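Local coordinates for mutual gliding motility protein C (MglC) (Myxococcus xanthus DK 1622, PDB 7CT3) that probably takes part in the polarity control system of gliding motility as a Roadblock/LC7-domain protein that interacts with its paralog MglB, at residues 52-55 against 56-59; 109-112 against 113-117. One frame throughout, in Å; residues are numbered along the deposited sequence.

Contact 1: residues 52-55 against 56-59; sequences NLLT and QLRN
Thr55 and Asn59 meet over one turn of helix 44-61, where backbone bonds, a chain of polar side chains and leucine packing run together. Leu57 N bonds Leu53 O at 2.8 Å, Arg58 N bonds Leu54 O at 3.3 Å and Asn59 N bonds Thr55 O at 3.2 Å. Thr55 O also accepts from a water, which takes a hydrogen from Arg58 NE at 2.9 Å, in the guanidinium plane at its edge. Arg58 starts with CG anti to the backbone N (chi1 -166°) and then bends twice, which folds the guanidinium back beside Asn59. There NH2 donates at 3.1 Å to a lone pair of Asn59 OD1, in the carboxamide plane but 18° out of the guanidinium plane, while NH1 goes to Glu62 in a salt bridge and to Phe25 O. Asn59 ND2 makes a weak bond to Gln56 OE1, so the amide is held firmly at one end and only weakly at the other. With an alanine at Asn59, Arg58 NH2 and Gln56 OE1 would probably lose these mates, though the water on NE and the partners of NH1 would still hold the guanidinium. Gln56, bent at chi2, lies alongside Thr55, with NE2 3.4 Å from Thr55 CG2. Leu57 CG sits 4.1 Å from Leu53 CB, and its CD1 meets Leu54 CD2 obliquely. Leu53 (on Val79) and Leu57 (on Thr81 and Met83) touch strand 79-87, while Leu53 and Gln56 pack on Val69 and Thr66 of the second subunit. This is an amphipathic alpha-helix lying on the sheet of a Roadblock/LC7 domain at its dimer interface.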
ATOM      1  N   ASN A  52     -11.909  -4.596 -10.638  1.00 30.91           N
ATOM      2  CA  ASN A  52     -12.722  -3.746  -9.728  1.00 32.47           C
ATOM      3  C   ASN A  52     -11.830  -2.797  -8.911  1.00 34.13           C
ATOM      4  O   ASN A  52     -12.402  -1.927  -8.237  1.00 40.05           O
ATOM      5  CB  ASN A  52     -13.614  -4.606  -8.831  1.00 31.09           C
ATOM      6  CG  ASN A  52     -14.708  -5.303  -9.609  1.00 28.64           C
ATOM      7  OD1 ASN A  52     -15.056  -4.873 -10.703  1.00 32.47           O
ATOM      8  ND2 ASN A  52     -15.236  -6.390  -9.073  1.00 29.16           N
ATOM      9  N   LEU A  53     -10.501  -2.952  -8.958  1.00 32.98           N
ATOM     10  CA  LEU A  53      -9.532  -2.051  -8.272  1.00 30.96           C
ATOM     11  C   LEU A  53      -9.059  -0.943  -9.222  1.00 29.98           C
ATOM     12  O   LEU A  53      -8.538   0.054  -8.713  1.00 28.73           O
ATOM     13  CB  LEU A  53      -8.318  -2.850  -7.775  1.00 29.99           C
ATOM     14  CG  LEU A  53      -8.542  -3.776  -6.580  1.00 31.42           C
ATOM     15  CD1 LEU A  53      -7.283  -4.577  -6.281  1.00 32.97           C
ATOM     16  CD2 LEU A  53      -8.972  -3.003  -5.342  1.00 32.70           C
ATOM     17  N   LEU A  54      -9.195  -1.116 -10.542  1.00 33.21           N
ATOM     18  CA  LEU A  54      -8.510  -0.260 -11.551  1.00 34.24           C
ATOM     19  C   LEU A  54      -8.801   1.227 -11.300  1.00 34.85           C
ATOM     20  O   LEU A  54      -7.830   2.007 -11.275  1.00 34.07           O
ATOM     21  CB  LEU A  54      -8.920  -0.675 -12.965  1.00 38.44           C
ATOM     22  CG  LEU A  54      -8.324  -1.984 -13.481  1.00 40.33           C
ATOM     23  CD1 LEU A  54      -8.751  -2.226 -14.922  1.00 43.08           C
ATOM     24  CD2 LEU A  54      -6.805  -1.994 -13.370  1.00 45.52           C
ATOM     25  N   THR A  55     -10.068   1.617 -11.126  1.00 34.34           N
ATOM     26  CA  THR A  55     -10.465   3.032 -10.888  1.00 34.88           C
ATOM     27  C   THR A  55      -9.712   3.577  -9.669  1.00 31.53           C
ATOM     28  O   THR A  55      -9.155   4.696  -9.758  1.00 30.35           O
ATOM     29  CB  THR A  55     -11.974   3.177 -10.675  1.00 39.86           C
ATOM     30  OG1 THR A  55     -12.608   2.714 -11.865  1.00 43.92           O
ATOM     31  CG2 THR A  55     -12.400   4.602 -10.389  1.00 42.31           C
ATOM     32  N   GLN A  56      -9.706   2.807  -8.577  1.00 32.13           N
ATOM     33  CA  GLN A  56      -9.155   3.225  -7.261  1.00 33.12           C
ATOM     34  C   GLN A  56      -7.622   3.228  -7.313  1.00 30.84           C
ATOM     35  O   GLN A  56      -7.024   4.121  -6.686  1.00 29.19           O
ATOM     36  CB  GLN A  56      -9.703   2.327  -6.152  1.00 34.09           C
ATOM     37  CG  GLN A  56     -11.223   2.336  -6.058  1.00 40.10           C
ATOM     38  CD  GLN A  56     -11.804   3.724  -6.194  1.00 43.96           C
ATOM     39  OE1 GLN A  56     -11.429   4.655  -5.480  1.00 52.70           O
ATOM     40  NE2 GLN A  56     -12.738   3.874  -7.121  1.00 46.28           N
ATOM     41  N   LEU A  57      -7.003   2.287  -8.036  1.00 31.13           N
ATOM     42  CA  LEU A  57      -5.529   2.265  -8.245  1.00 31.79           C
ATOM     43  C   LEU A  57      -5.088   3.620  -8.806  1.00 30.05           C
ATOM     44  O   LEU A  57      -4.159   4.216  -8.247  1.00 29.69           O
ATOM     45  CB  LEU A  57      -5.134   1.135  -9.204  1.00 33.40           C
ATOM     46  CG  LEU A  57      -5.225  -0.278  -8.637  1.00 36.60           C
ATOM     47  CD1 LEU A  57      -4.961  -1.313  -9.718  1.00 36.07           C
ATOM     48  CD2 LEU A  57      -4.256  -0.464  -7.487  1.00 41.12           C
ATOM     49  N   ARG A  58      -5.738   4.090  -9.872  1.00 31.36           N
ATOM     50  CA  ARG A  58      -5.337   5.346 -10.561  1.00 31.01           C
ATOM     51  C   ARG A  58      -5.580   6.536  -9.620  1.00 28.42           C
ATOM     52  O   ARG A  58      -4.771   7.477  -9.647  1.00 32.95           O
ATOM     53  CB  ARG A  58      -6.068   5.493 -11.897  1.00 34.20           C
ATOM     54  CG  ARG A  58      -5.474   6.561 -12.809  1.00 38.68           C
ATOM     55  CD  ARG A  58      -6.534   7.482 -13.393  1.00 40.53           C
ATOM     56  NE  ARG A  58      -7.211   8.213 -12.328  1.00 42.48           N
ATOM     57  CZ  ARG A  58      -6.802   9.368 -11.803  1.00 41.78           C
ATOM     58  NH1 ARG A  58      -5.715   9.974 -12.256  1.00 41.97           N
ATOM     59  NH2 ARG A  58      -7.493   9.920 -10.821  1.00 44.02           N
ATOM     60  N   ASN A  59      -6.639   6.498  -8.807  1.00 29.90           N
ATOM     61  CA  ASN A  59      -6.944   7.572  -7.821  1.00 30.34           C
ATOM     62  C   ASN A  59      -5.809   7.645  -6.790  1.00 29.61           C
ATOM     63  O   ASN A  59      -5.273   8.746  -6.579  1.00 31.11           O
ATOM     64  CB  ASN A  59      -8.296   7.365  -7.133  1.00 31.97           C
ATOM     65  CG  ASN A  59      -9.481   7.579  -8.051  1.00 34.58           C
ATOM     66  OD1 ASN A  59      -9.368   8.201  -9.108  1.00 38.27           O
ATOM     67  ND2 ASN A  59     -10.630   7.064  -7.652  1.00 37.90           N
TER
HETATM   68  O   HOH W   1      -9.543   6.547 -11.755  1.00 38.16           O

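Contact 2: residues 109-112 against 113-117; sequences LRVT and APKVR
Lys115 reaches back along helix 102-117 over the carbonyls of Thr112 and Val111. Its CB lies 3.2 Å from Thr112 O. With CG anti to the carbonyl carbon (chi1 -58°), the chain turns back, and CG stays near that oxygen and approaches Val111 O. Beyond CG the chain is extended: CD has no close neighbour across the contact, CE passes 3.9 Å from Val111 O, and NZ ends 4.6 Å from Val111 CG1. Thr112 O accepts from Val116 N at 3.1 Å, nearly in line with its C=O, and more weakly from Lys115 N. Ala113 N donates to Leu109 O at 2.9 Å. Pro114 has no N-H to give, and its ring carbon CD occupies the place of a donor, 3.3 Å from Arg110 O; the helix kinks here. Arg110 O instead takes a hydrogen from a water, which is weakly bonded by Arg117 NH2. Ala113 C lies 4.1 Å above the guanidinium plane of Arg117, over its centre, with Pro114 N nearer the rim, while Arg117 NH1 bonds to Leu85 O. Thr112 OG1 turns to Val108 O, and Thr112 CG2 meets Val116 CG2 at 4.2 Å. Thr112, Lys115 and Val116 touch His6 of helix 4-13, whereas Leu109 packs on Leu92 and Leu94 of strand 90-97 and Val116 on Val22 and Val86, setting this helix end against both helix 4-13 and the sheet.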
ATOM      1  N   LEU A 109       9.846  -4.454  -7.760  1.00 24.56           N
ATOM      2  CA  LEU A 109       9.340  -3.226  -8.426  1.00 25.38           C
ATOM      3  C   LEU A 109      10.284  -2.055  -8.131  1.00 25.23           C
ATOM      4  O   LEU A 109      10.514  -1.246  -9.050  1.00 25.13           O
ATOM      5  CB  LEU A 109       7.902  -2.910  -8.007  1.00 26.29           C
ATOM      6  CG  LEU A 109       7.141  -2.088  -9.044  1.00 27.35           C
ATOM      7  CD1 LEU A 109       6.882  -2.916 -10.297  1.00 29.07           C
ATOM      8  CD2 LEU A 109       5.841  -1.542  -8.485  1.00 27.35           C
ATOM      9  N   ARG A 110      10.827  -1.968  -6.915  1.00 26.96           N
ATOM     10  CA  ARG A 110      11.782  -0.891  -6.531  1.00 27.47           C
ATOM     11  C   ARG A 110      13.030  -0.985  -7.422  1.00 26.08           C
ATOM     12  O   ARG A 110      13.514   0.065  -7.878  1.00 27.19           O
ATOM     13  CB  ARG A 110      12.138  -0.962  -5.041  1.00 28.12           C
ATOM     14  CG  ARG A 110      13.033   0.176  -4.571  1.00 32.28           C
ATOM     15  CD  ARG A 110      13.257   0.207  -3.067  1.00 37.99           C
ATOM     16  NE  ARG A 110      13.847  -1.025  -2.550  1.00 47.22           N
ATOM     17  CZ  ARG A 110      15.147  -1.342  -2.574  1.00 56.00           C
ATOM     18  NH1 ARG A 110      16.047  -0.527  -3.105  1.00 59.99           N
ATOM     19  NH2 ARG A 110      15.545  -2.495  -2.066  1.00 59.52           N
ATOM     20  N   VAL A 111      13.515  -2.200  -7.680  1.00 26.21           N
ATOM     21  CA  VAL A 111      14.713  -2.461  -8.530  1.00 29.99           C
ATOM     22  C   VAL A 111      14.402  -2.128  -9.998  1.00 29.29           C
ATOM     23  O   VAL A 111      15.300  -1.614 -10.685  1.00 33.94           O
ATOM     24  CB  VAL A 111      15.186  -3.918  -8.370  1.00 33.12           C
ATOM     25  CG1 VAL A 111      16.174  -4.322  -9.454  1.00 36.91           C
ATOM     26  CG2 VAL A 111      15.773  -4.155  -6.985  1.00 34.30           C
ATOM     27  N   THR A 112      13.189  -2.422 -10.470  1.00 29.12           N
ATOM     28  CA  THR A 112      12.817  -2.341 -11.909  1.00 30.78           C
ATOM     29  C   THR A 112      12.420  -0.906 -12.296  1.00 30.46           C
ATOM     30  O   THR A 112      12.671  -0.531 -13.454  1.00 31.70           O
ATOM     31  CB  THR A 112      11.720  -3.360 -12.239  1.00 33.13           C
ATOM     32  OG1 THR A 112      12.149  -4.633 -11.748  1.00 35.00           O
ATOM     33  CG2 THR A 112      11.436  -3.455 -13.721  1.00 34.55           C
ATOM     34  N   ALA A 113      11.823  -0.131 -11.383  1.00 29.46           N
ATOM     35  CA  ALA A 113      11.262   1.214 -11.671  1.00 29.93           C
ATOM     36  C   ALA A 113      12.281   2.105 -12.389  1.00 30.22           C
ATOM     37  O   ALA A 113      11.933   2.734 -13.385  1.00 30.25           O
ATOM     38  CB  ALA A 113      10.746   1.861 -10.409  1.00 29.67           C
ATOM     39  N   PRO A 114      13.548   2.233 -11.922  1.00 33.18           N
ATOM     40  CA  PRO A 114      14.532   3.065 -12.624  1.00 32.99           C
ATOM     41  C   PRO A 114      14.826   2.607 -14.064  1.00 32.22           C
ATOM     42  O   PRO A 114      15.086   3.448 -14.910  1.00 34.00           O
ATOM     43  CB  PRO A 114      15.823   2.995 -11.788  1.00 34.93           C
ATOM     44  CG  PRO A 114      15.524   2.104 -10.597  1.00 34.11           C
ATOM     45  CD  PRO A 114      14.082   1.653 -10.681  1.00 33.22           C
ATOM     46  N   LYS A 115      14.766   1.300 -14.320  1.00 32.61           N
ATOM     47  CA  LYS A 115      14.984   0.717 -15.672  1.00 35.99           C
ATOM     48  C   LYS A 115      13.845   1.156 -16.599  1.00 35.35           C
ATOM     49  O   LYS A 115      14.132   1.535 -17.751  1.00 39.45           O
ATOM     50  CB  LYS A 115      15.077  -0.809 -15.603  1.00 36.88           C
ATOM     51  CG  LYS A 115      16.178  -1.341 -14.701  1.00 38.32           C
ATOM     52  CD  LYS A 115      16.422  -2.812 -14.899  1.00 43.94           C
ATOM     53  CE  LYS A 115      16.947  -3.494 -13.656  1.00 45.73           C
ATOM     54  NZ  LYS A 115      17.091  -4.949 -13.873  1.00 49.93           N
ATOM     55  N   VAL A 116      12.603   1.127 -16.110  1.00 32.96           N
ATOM     56  CA  VAL A 116      11.410   1.585 -16.880  1.00 33.64           C
ATOM     57  C   VAL A 116      11.541   3.096 -17.125  1.00 35.94           C
ATOM     58  O   VAL A 116      11.302   3.529 -18.270  1.00 39.46           O
ATOM     59  CB  VAL A 116      10.099   1.216 -16.160  1.00 33.15           C
ATOM     60  CG1 VAL A 116       8.878   1.839 -16.822  1.00 35.09           C
ATOM     61  CG2 VAL A 116       9.930  -0.294 -16.054  1.00 31.81           C
ATOM     62  N   ARG A 117      11.935   3.863 -16.102  1.00 37.40           N
ATOM     63  CA  ARG A 117      12.101   5.342 -16.186  1.00 38.92           C
ATOM     64  C   ARG A 117      13.125   5.691 -17.269  1.00 39.97           C
ATOM     65  O   ARG A 117      12.925   6.707 -17.958  1.00 41.91           O
ATOM     66  CB  ARG A 117      12.535   5.935 -14.845  1.00 41.63           C
ATOM     67  CG  ARG A 117      11.394   6.091 -13.852  1.00 45.57           C
ATOM     68  CD  ARG A 117      11.668   7.138 -12.790  1.00 49.95           C
ATOM     69  NE  ARG A 117      12.585   6.613 -11.794  1.00 53.69           N
ATOM     70  CZ  ARG A 117      12.239   5.898 -10.724  1.00 51.94           C
ATOM     71  NH1 ARG A 117      10.971   5.619 -10.470  1.00 49.83           N
ATOM     72  NH2 ARG A 117      13.175   5.466  -9.899  1.00 56.01           N
TER
HETATM   73  O   HOH W   2      12.915   3.198  -7.320  1.00 53.59           O

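In the fold
Contact 1 and contact 2 belong to different helices, 44-61 and 102-117, on opposite sides of the chain's centre. Their centres are 21 Å apart and their nearest atoms about 10 Å, with no direct touch; the antiparallel sheet lies between them, and strand 79-87 meets side chains from both. This is the sandwich of helices around a sheet expected of a Roadblock/LC7 domain. Contact 1 also packs on the second subunit, including its Thr66 and Val69, residues that with Leu64 belong to the sodium site in this protein. No other chain of the assembly touches contact 2, whose Ala113 side chain is about 11 Å from a bound sodium ion.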